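Local coordinates for metallo-beta-lactamase family protein (Staphylococcus aureus, PDB 3R2U) that probably acts as a mononuclear-iron enzyme of the metallo-beta-lactamase superfamily, with a make-up consistent with persulfide dioxygenase-like chemistry, at residues Y40-Q45 with G164-D169; F27-D32 with S36-L41. All coordinates share one frame; numbering follows the deposited sequence.

Contact 1 (Y40-Q45 with G164-D169); sequences YLIGCQ and GLFSGD. With FE (Fe (III) ion), chain E.
Y40 meets F166 through its ring and is held at its hydroxyl, where Y40 OH hydrogen-bonds to the backbone O of P217. This bond gives a buried hydroxyl a partner and helps fix the ring. The aromatic pair is T-shaped (edge-to-face). The edge of F166 is turned toward one face of Y40, with the ring planes at 64° and the centroids 5.1 Å apart. The touch is off-centre. F166 CE1 comes to 3.4 Å from Y40 CG, at the root of the tyrosine ring, and F166 CD1 lies 3.7 Å from Y40 CD1. The two side chains reach past one another from strands of facing sheets. I42 adds its short branch: I42 CG2 packs 3.8 Å from F166 CZ. That methyl stands anti to the carbonyl carbon, while CG1 takes the position between backbone N and carbonyl carbon (chi1 57°). No hydrogen bond links the two segments, and the contact is apolar.

Segment 164-169 ends at the metal site. D169 OD2 binds the iron at 2.2 Å, together with H80, H143 and three waters. H219 ND1 hydrogen-bonds to D169 OD1, a second-shell bond that helps hold the carboxylate in position.

Strands 37-44 and 164-168 belong to different sheets, so this is packing between the two sheets of the metallo-beta-lactamase sandwich. F27 from strand 25-32, I53 from strand 49-53, L152 from strand 148-153 and W216 from strand 214-217 also pack around F166.

Contact 2 (F27-D32 with S36-L41); sequences FKQFYD and SQASYL
The rings of F27 and Y40 run alongside each other, their planes turned 51° apart. F27 CZ comes 3.6 Å from Y40 CD2. The aliphatic part of Q29 lies aslant the tyrosine, with Q29 CG 3.4 Å from Y40 CE2. The Q29 chain starts out anti to the backbone N (chi1 -176°) and bends at chi2. Its NE2 then donates to water 4 at 2.7 Å, and that water donates in turn to Y40 OH. Y31 also lies on this face. Its ring has A38 CB at the edge, with Y31 CD1 3.9 Å from that methyl, and the backbone N of Q37 over one face.

On the other face F30 turns its ring edge to L41, with F30 CE1 3.6 Å from L41 CB. Backbone bonds join K28 to L41 and F30 to S39 in both directions. D32 N bonds to Q37 O at 2.9 Å. S36 and Q37 both face D32 in a G1 bulge, where their bonds to D32 O are weak.

Strands 25-32 and 37-44 form an antiparallel beta hairpin at one side of their sheet. Helix 60-69 covers F30 and L41, strand 49-53 flanks strand 37-44, and I232 of the second subunit packs on F27.

From the N terminus, strand 25-32 comes first. Contact 2 closes the short turn of residues 33-35 and folds strand 37-44 back beside it. Contact 1 takes up the same strand where contact 2 ends, and Y40 and L41 belong to both. It closes a far longer loop: 118 residues separate 40-45 from 164-169. The two closures therefore overlap end to end along the chain instead of nesting. Contact 2 works within one sheet, and contact 1 joins that sheet to the other. They also touch directly, since F27 of contact 2 packs against both I42 and F166 of contact 1. The hairpin is thus tied to the strand that leads into the iron site.

Contact 1 (Y40-Q45 with G164-D169)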
ATOM      1  N   TYR A  40     -13.251  -4.401 -20.172  1.00 16.10           N
ATOM      2  CA  TYR A  40     -12.581  -3.393 -20.978  1.00 17.53           C
ATOM      3  C   TYR A  40     -13.164  -2.014 -20.765  1.00 19.00           C
ATOM      4  O   TYR A  40     -14.359  -1.859 -20.471  1.00 19.70           O
ATOM      5  CB  TYR A  40     -12.741  -3.757 -22.477  1.00 16.67           C
ATOM      6  CG  TYR A  40     -12.197  -5.141 -22.844  1.00 18.25           C
ATOM      7  CD1 TYR A  40     -12.992  -6.285 -22.719  1.00 19.01           C
ATOM      8  CD2 TYR A  40     -10.889  -5.306 -23.295  1.00 17.10           C
ATOM      9  CE1 TYR A  40     -12.496  -7.570 -23.036  1.00 18.17           C
ATOM     10  CE2 TYR A  40     -10.385  -6.578 -23.613  1.00 19.05           C
ATOM     11  CZ  TYR A  40     -11.201  -7.701 -23.483  1.00 18.82           C
ATOM     12  OH  TYR A  40     -10.710  -8.941 -23.774  1.00 18.04           O
ATOM     13  N   LEU A  41     -12.301  -1.017 -20.898  1.00 18.23           N
ATOM     14  CA  LEU A  41     -12.718   0.378 -20.902  1.00 18.21           C
ATOM     15  C   LEU A  41     -12.273   0.929 -22.245  1.00 18.85           C
ATOM     16  O   LEU A  41     -11.118   0.754 -22.637  1.00 19.24           O
ATOM     17  CB  LEU A  41     -12.080   1.181 -19.754  1.00 17.31           C
ATOM     18  CG  LEU A  41     -12.445   2.668 -19.619  1.00 21.27           C
ATOM     19  CD1 LEU A  41     -13.882   2.815 -19.218  1.00 18.65           C
ATOM     20  CD2 LEU A  41     -11.561   3.368 -18.590  1.00 20.42           C
ATOM     21  N   ILE A  42     -13.217   1.512 -22.983  1.00 19.06           N
ATOM     22  CA  ILE A  42     -12.938   2.217 -24.228  1.00 19.89           C
ATOM     23  C   ILE A  42     -13.399   3.654 -24.026  1.00 19.70           C
ATOM     24  O   ILE A  42     -14.364   3.923 -23.300  1.00 18.57           O
ATOM     25  CB  ILE A  42     -13.623   1.601 -25.482  1.00 20.73           C
ATOM     26  CG1 ILE A  42     -15.144   1.530 -25.308  1.00 19.76           C
ATOM     27  CG2 ILE A  42     -12.992   0.212 -25.809  1.00 20.52           C
ATOM     28  CD1 ILE A  42     -15.871   0.855 -26.483  1.00 21.68           C
ATOM     29  N   GLY A  43     -12.686   4.581 -24.634  1.00 19.87           N
ATOM     30  CA  GLY A  43     -13.000   5.966 -24.470  1.00 21.17           C
ATOM     31  C   GLY A  43     -12.761   6.787 -25.702  1.00 21.59           C
ATOM     32  O   GLY A  43     -11.795   6.560 -26.442  1.00 20.90           O
ATOM     33  N   CYS A  44     -13.640   7.764 -25.902  1.00 23.58           N
ATOM     34  CA  CYS A  44     -13.563   8.672 -27.040  1.00 24.75           C
ATOM     35  C   CYS A  44     -12.786   9.893 -26.604  1.00 28.18           C
ATOM     36  O   CYS A  44     -13.246  10.667 -25.749  1.00 25.90           O
ATOM     37  CB  CYS A  44     -14.968   9.080 -27.464  1.00 26.32           C
ATOM     38  SG  CYS A  44     -15.053  10.293 -28.793  1.00 26.60           S
ATOM     39  N   GLN A  45     -11.612  10.086 -27.180  1.00 32.34           N
ATOM     40  CA  GLN A  45     -10.804  11.247 -26.795  1.00 38.08           C
ATOM     41  C   GLN A  45     -11.437  12.571 -27.241  1.00 39.16           C
ATOM     42  O   GLN A  45     -11.282  13.591 -26.559  1.00 41.80           O
ATOM     43  CB  GLN A  45      -9.351  11.109 -27.272  1.00 39.97           C
ATOM     44  CG  GLN A  45      -8.534  10.022 -26.490  1.00 44.36           C
ATOM     45  CD  GLN A  45      -8.340  10.330 -24.989  1.00 51.33           C
ATOM     46  OE1 GLN A  45      -8.637  11.437 -24.516  1.00 57.01           O
ATOM     47  NE2 GLN A  45      -7.817   9.346 -24.244  1.00 51.78           N
ATOM     48  N   GLY A 164     -12.001  -4.478 -33.992  1.00 19.53           N
ATOM     49  CA  GLY A 164     -12.043  -5.653 -33.152  1.00 19.24           C
ATOM     50  C   GLY A 164     -13.436  -6.006 -32.683  1.00 19.11           C
ATOM     51  O   GLY A 164     -14.373  -5.231 -32.851  1.00 19.12           O
ATOM     52  N   LEU A 165     -13.553  -7.189 -32.094  1.00 18.74           N
ATOM     53  CA  LEU A 165     -14.806  -7.695 -31.612  1.00 19.82           C
ATOM     54  C   LEU A 165     -14.704  -8.059 -30.140  1.00 19.73           C
ATOM     55  O   LEU A 165     -13.838  -8.854 -29.757  1.00 20.10           O
ATOM     56  CB  LEU A 165     -15.168  -8.950 -32.379  1.00 20.20           C
ATOM     57  CG  LEU A 165     -16.509  -9.653 -32.078  1.00 22.30           C
ATOM     58  CD1 LEU A 165     -17.676  -8.845 -32.614  1.00 17.74           C
ATOM     59  CD2 LEU A 165     -16.514 -11.076 -32.677  1.00 21.11           C
ATOM     60  N   PHE A 166     -15.573  -7.474 -29.320  1.00 18.51           N
ATOM     61  CA  PHE A 166     -15.676  -7.877 -27.909  1.00 19.02           C
ATOM     62  C   PHE A 166     -16.563  -9.101 -27.970  1.00 19.52           C
ATOM     63  O   PHE A 166     -17.771  -8.991 -28.215  1.00 19.47           O
ATOM     64  CB  PHE A 166     -16.300  -6.784 -27.073  1.00 18.42           C
ATOM     65  CG  PHE A 166     -15.439  -5.587 -26.955  1.00 17.50           C
ATOM     66  CD1 PHE A 166     -14.378  -5.580 -26.053  1.00 18.94           C
ATOM     67  CD2 PHE A 166     -15.674  -4.459 -27.753  1.00 18.62           C
ATOM     68  CE1 PHE A 166     -13.554  -4.471 -25.930  1.00 17.98           C
ATOM     69  CE2 PHE A 166     -14.862  -3.344 -27.640  1.00 21.38           C
ATOM     70  CZ  PHE A 166     -13.795  -3.346 -26.730  1.00 20.15           C
ATOM     71  N   SER A 167     -15.953 -10.265 -27.777  1.00 19.99           N
ATOM     72  CA  SER A 167     -16.617 -11.530 -27.996  1.00 20.15           C
ATOM     73  C   SER A 167     -17.168 -12.275 -26.776  1.00 20.68           C
ATOM     74  O   SER A 167     -17.717 -13.359 -26.922  1.00 20.65           O
ATOM     75  CB  SER A 167     -15.662 -12.450 -28.748  1.00 22.12           C
ATOM     76  OG  SER A 167     -14.515 -12.731 -27.968  1.00 21.41           O
ATOM     77  N   GLY A 168     -17.042 -11.724 -25.582  1.00 19.05           N
ATOM     78  CA  GLY A 168     -17.593 -12.403 -24.415  1.00 18.27           C
ATOM     79  C   GLY A 168     -17.100 -13.839 -24.313  1.00 18.47           C
ATOM     80  O   GLY A 168     -15.904 -14.097 -24.399  1.00 15.66           O
ATOM     81  N   ASP A 169     -18.031 -14.774 -24.109  1.00 18.74           N
ATOM     82  CA  ASP A 169     -17.703 -16.179 -24.031  1.00 19.19           C
ATOM     83  C   ASP A 169     -18.064 -16.916 -25.324  1.00 21.12           C
ATOM     84  O   ASP A 169     -18.186 -18.151 -25.337  1.00 23.26           O
ATOM     85  CB  ASP A 169     -18.374 -16.821 -22.808  1.00 19.90           C
ATOM     86  CG  ASP A 169     -17.769 -16.351 -21.492  1.00 18.23           C
ATOM     87  OD1 ASP A 169     -16.703 -15.704 -21.498  1.00 20.77           O
ATOM     88  OD2 ASP A 169     -18.349 -16.633 -20.444  1.00 21.20           O
TER
HETATM   89 FE    FE E 443     -20.319 -16.997 -19.630  1.00 52.55          FE
HETATM   90  O   HOH W   1     -19.811 -15.469 -18.013  1.00 15.67           O
HETATM   91  O   HOH W   2     -22.460 -17.381 -18.703  1.00 15.09           O
HETATM   92  O   HOH W   3     -19.491 -18.585 -18.431  1.00 19.61           O

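Contact 2 (F27-D32 with S36-L41)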
ATOM      1  N   PHE A  27      -8.269   2.529 -25.117  1.00 21.45           N
ATOM      2  CA  PHE A  27      -8.666   1.138 -24.954  1.00 19.88           C
ATOM      3  C   PHE A  27      -7.812   0.521 -23.864  1.00 19.74           C
ATOM      4  O   PHE A  27      -6.600   0.618 -23.913  1.00 17.98           O
ATOM      5  CB  PHE A  27      -8.447   0.380 -26.264  1.00 20.19           C
ATOM      6  CG  PHE A  27      -8.742  -1.092 -26.188  1.00 18.48           C
ATOM      7  CD1 PHE A  27      -7.864  -1.967 -25.546  1.00 20.79           C
ATOM      8  CD2 PHE A  27      -9.850  -1.612 -26.814  1.00 19.69           C
ATOM      9  CE1 PHE A  27      -8.127  -3.331 -25.497  1.00 21.23           C
ATOM     10  CE2 PHE A  27     -10.112  -2.960 -26.768  1.00 17.84           C
ATOM     11  CZ  PHE A  27      -9.237  -3.821 -26.105  1.00 19.69           C
ATOM     12  N   LYS A  28      -8.446  -0.119 -22.886  1.00 19.49           N
ATOM     13  CA  LYS A  28      -7.691  -0.816 -21.848  1.00 20.23           C
ATOM     14  C   LYS A  28      -8.443  -2.039 -21.361  1.00 18.95           C
ATOM     15  O   LYS A  28      -9.629  -1.979 -21.093  1.00 17.79           O
ATOM     16  CB  LYS A  28      -7.379   0.065 -20.644  1.00 20.68           C
ATOM     17  CG  LYS A  28      -6.602  -0.723 -19.613  1.00 24.63           C
ATOM     18  CD  LYS A  28      -6.083   0.096 -18.505  1.00 32.04           C
ATOM     19  CE  LYS A  28      -5.050  -0.723 -17.711  1.00 36.95           C
ATOM     20  NZ  LYS A  28      -3.893  -1.112 -18.602  1.00 45.39           N
ATOM     21  N   GLN A  29      -7.715  -3.136 -21.245  1.00 18.23           N
ATOM     22  CA  GLN A  29      -8.237  -4.376 -20.730  1.00 19.16           C
ATOM     23  C   GLN A  29      -7.954  -4.478 -19.226  1.00 19.03           C
ATOM     24  O   GLN A  29      -6.902  -4.037 -18.753  1.00 19.31           O
ATOM     25  CB  GLN A  29      -7.588  -5.543 -21.476  1.00 19.84           C
ATOM     26  CG  GLN A  29      -8.102  -6.939 -21.119  1.00 24.12           C
ATOM     27  CD  GLN A  29      -7.152  -7.711 -20.211  1.00 32.08           C
ATOM     28  OE1 GLN A  29      -6.513  -7.147 -19.309  1.00 35.23           O
ATOM     29  NE2 GLN A  29      -7.028  -9.007 -20.472  1.00 30.50           N
ATOM     30  N   PHE A  30      -8.903  -5.044 -18.489  1.00 18.65           N
ATOM     31  CA  PHE A  30      -8.771  -5.272 -17.034  1.00 19.24           C
ATOM     32  C   PHE A  30      -8.977  -6.754 -16.834  1.00 19.41           C
ATOM     33  O   PHE A  30     -10.004  -7.293 -17.244  1.00 20.00           O
ATOM     34  CB  PHE A  30      -9.840  -4.495 -16.236  1.00 18.71           C
ATOM     35  CG  PHE A  30      -9.758  -2.992 -16.396  1.00 19.53           C
ATOM     36  CD1 PHE A  30     -10.220  -2.375 -17.560  1.00 17.84           C
ATOM     37  CD2 PHE A  30      -9.242  -2.202 -15.384  1.00 22.99           C
ATOM     38  CE1 PHE A  30     -10.128  -0.987 -17.721  1.00 20.38           C
ATOM     39  CE2 PHE A  30      -9.178  -0.803 -15.525  1.00 22.97           C
ATOM     40  CZ  PHE A  30      -9.615  -0.205 -16.696  1.00 19.16           C
ATOM     41  N   TYR A  31      -8.022  -7.420 -16.198  1.00 20.77           N
ATOM     42  CA  TYR A  31      -8.118  -8.851 -16.010  1.00 21.57           C
ATOM     43  C   TYR A  31      -8.118  -9.186 -14.549  1.00 21.17           C
ATOM     44  O   TYR A  31      -7.237  -8.748 -13.822  1.00 21.63           O
ATOM     45  CB  TYR A  31      -6.928  -9.553 -16.645  1.00 22.02           C
ATOM     46  CG  TYR A  31      -7.173 -11.032 -16.845  1.00 25.47           C
ATOM     47  CD1 TYR A  31      -8.069 -11.455 -17.832  1.00 28.01           C
ATOM     48  CD2 TYR A  31      -6.525 -11.999 -16.079  1.00 27.39           C
ATOM     49  CE1 TYR A  31      -8.319 -12.770 -18.058  1.00 29.60           C
ATOM     50  CE2 TYR A  31      -6.774 -13.371 -16.302  1.00 29.42           C
ATOM     51  CZ  TYR A  31      -7.682 -13.729 -17.310  1.00 29.53           C
ATOM     52  OH  TYR A  31      -7.995 -15.027 -17.601  1.00 31.54           O
ATOM     53  N   ASP A  32      -9.110  -9.937 -14.103  1.00 21.40           N
ATOM     54  CA  ASP A  32      -9.096 -10.398 -12.714  1.00 22.83           C
ATOM     55  C   ASP A  32      -8.529 -11.807 -12.720  1.00 23.09           C
ATOM     56  O   ASP A  32      -9.099 -12.716 -13.316  1.00 24.30           O
ATOM     57  CB  ASP A  32     -10.464 -10.390 -12.077  1.00 22.15           C
ATOM     58  CG  ASP A  32     -10.406 -10.867 -10.631  1.00 24.51           C
ATOM     59  OD1 ASP A  32     -10.119 -12.069 -10.391  1.00 24.50           O
ATOM     60  OD2 ASP A  32     -10.616 -10.037  -9.741  1.00 23.69           O
ATOM     61  N   SER A  36     -10.479 -15.109 -13.780  1.00 21.67           N
ATOM     62  CA  SER A  36     -10.012 -15.409 -15.153  1.00 21.32           C
ATOM     63  C   SER A  36     -10.896 -14.645 -16.133  1.00 21.15           C
ATOM     64  O   SER A  36     -11.228 -15.132 -17.229  1.00 21.30           O
ATOM     65  CB  SER A  36     -10.069 -16.895 -15.474  1.00 23.21           C
ATOM     66  OG  SER A  36      -9.153 -17.637 -14.701  1.00 24.67           O
ATOM     67  N   GLN A  37     -11.236 -13.420 -15.746  1.00 20.70           N
ATOM     68  CA  GLN A  37     -12.205 -12.607 -16.464  1.00 18.82           C
ATOM     69  C   GLN A  37     -11.628 -11.318 -16.990  1.00 18.00           C
ATOM     70  O   GLN A  37     -10.898 -10.620 -16.285  1.00 16.40           O
ATOM     71  CB  GLN A  37     -13.373 -12.342 -15.506  1.00 18.65           C
ATOM     72  CG  GLN A  37     -14.615 -11.677 -16.112  1.00 19.93           C
ATOM     73  CD  GLN A  37     -14.598 -10.169 -16.080  1.00 19.19           C
ATOM     74  OE1 GLN A  37     -13.891  -9.557 -15.275  1.00 22.81           O
ATOM     75  NE2 GLN A  37     -15.394  -9.554 -16.951  1.00 18.43           N
ATOM     76  N   ALA A  38     -11.997 -10.998 -18.235  1.00 17.03           N
ATOM     77  CA  ALA A  38     -11.559  -9.792 -18.897  1.00 17.14           C
ATOM     78  C   ALA A  38     -12.709  -8.824 -19.133  1.00 15.49           C
ATOM     79  O   ALA A  38     -13.729  -9.200 -19.694  1.00 17.55           O
ATOM     80  CB  ALA A  38     -10.884 -10.119 -20.232  1.00 15.50           C
ATOM     81  N   SER A  39     -12.514  -7.589 -18.682  1.00 16.53           N
ATOM     82  CA  SER A  39     -13.423  -6.483 -18.906  1.00 15.40           C
ATOM     83  C   SER A  39     -12.588  -5.402 -19.598  1.00 16.21           C
ATOM     84  O   SER A  39     -11.355  -5.469 -19.580  1.00 17.76           O
ATOM     85  CB  SER A  39     -14.049  -5.989 -17.611  1.00 16.25           C
ATOM     86  OG  SER A  39     -13.106  -5.654 -16.620  1.00 16.40           O
ATOM     87  N   TYR A  40     -13.251  -4.401 -20.172  1.00 16.10           N
ATOM     88  CA  TYR A  40     -12.581  -3.393 -20.978  1.00 17.53           C
ATOM     89  C   TYR A  40     -13.164  -2.014 -20.765  1.00 19.00           C
ATOM     90  O   TYR A  40     -14.359  -1.859 -20.471  1.00 19.70           O
ATOM     91  CB  TYR A  40     -12.741  -3.757 -22.477  1.00 16.67           C
ATOM     92  CG  TYR A  40     -12.197  -5.141 -22.844  1.00 18.25           C
ATOM     93  CD1 TYR A  40     -12.992  -6.285 -22.719  1.00 19.01           C
ATOM     94  CD2 TYR A  40     -10.889  -5.306 -23.295  1.00 17.10           C
ATOM     95  CE1 TYR A  40     -12.496  -7.570 -23.036  1.00 18.17           C
ATOM     96  CE2 TYR A  40     -10.385  -6.578 -23.613  1.00 19.05           C
ATOM     97  CZ  TYR A  40     -11.201  -7.701 -23.483  1.00 18.82           C
ATOM     98  OH  TYR A  40     -10.710  -8.941 -23.774  1.00 18.04           O
ATOM     99  N   LEU A  41     -12.301  -1.017 -20.898  1.00 18.23           N
ATOM    100  CA  LEU A  41     -12.718   0.378 -20.902  1.00 18.21           C
ATOM    101  C   LEU A  41     -12.273   0.929 -22.245  1.00 18.85           C
ATOM    102  O   LEU A  41     -11.118   0.754 -22.637  1.00 19.24           O
ATOM    103  CB  LEU A  41     -12.080   1.181 -19.754  1.00 17.31           C
ATOM    104  CG  LEU A  41     -12.445   2.668 -19.619  1.00 21.27           C
ATOM    105  CD1 LEU A  41     -13.882   2.815 -19.218  1.00 18.65           C
ATOM    106  CD2 LEU A  41     -11.561   3.368 -18.590  1.00 20.42           C
TER
HETATM  107  O   HOH W   4      -8.480  -9.806 -22.583  1.00 23.49           O
HETATM  108  O   HOH W   5     -12.022  -7.760 -15.215  1.00 14.02           O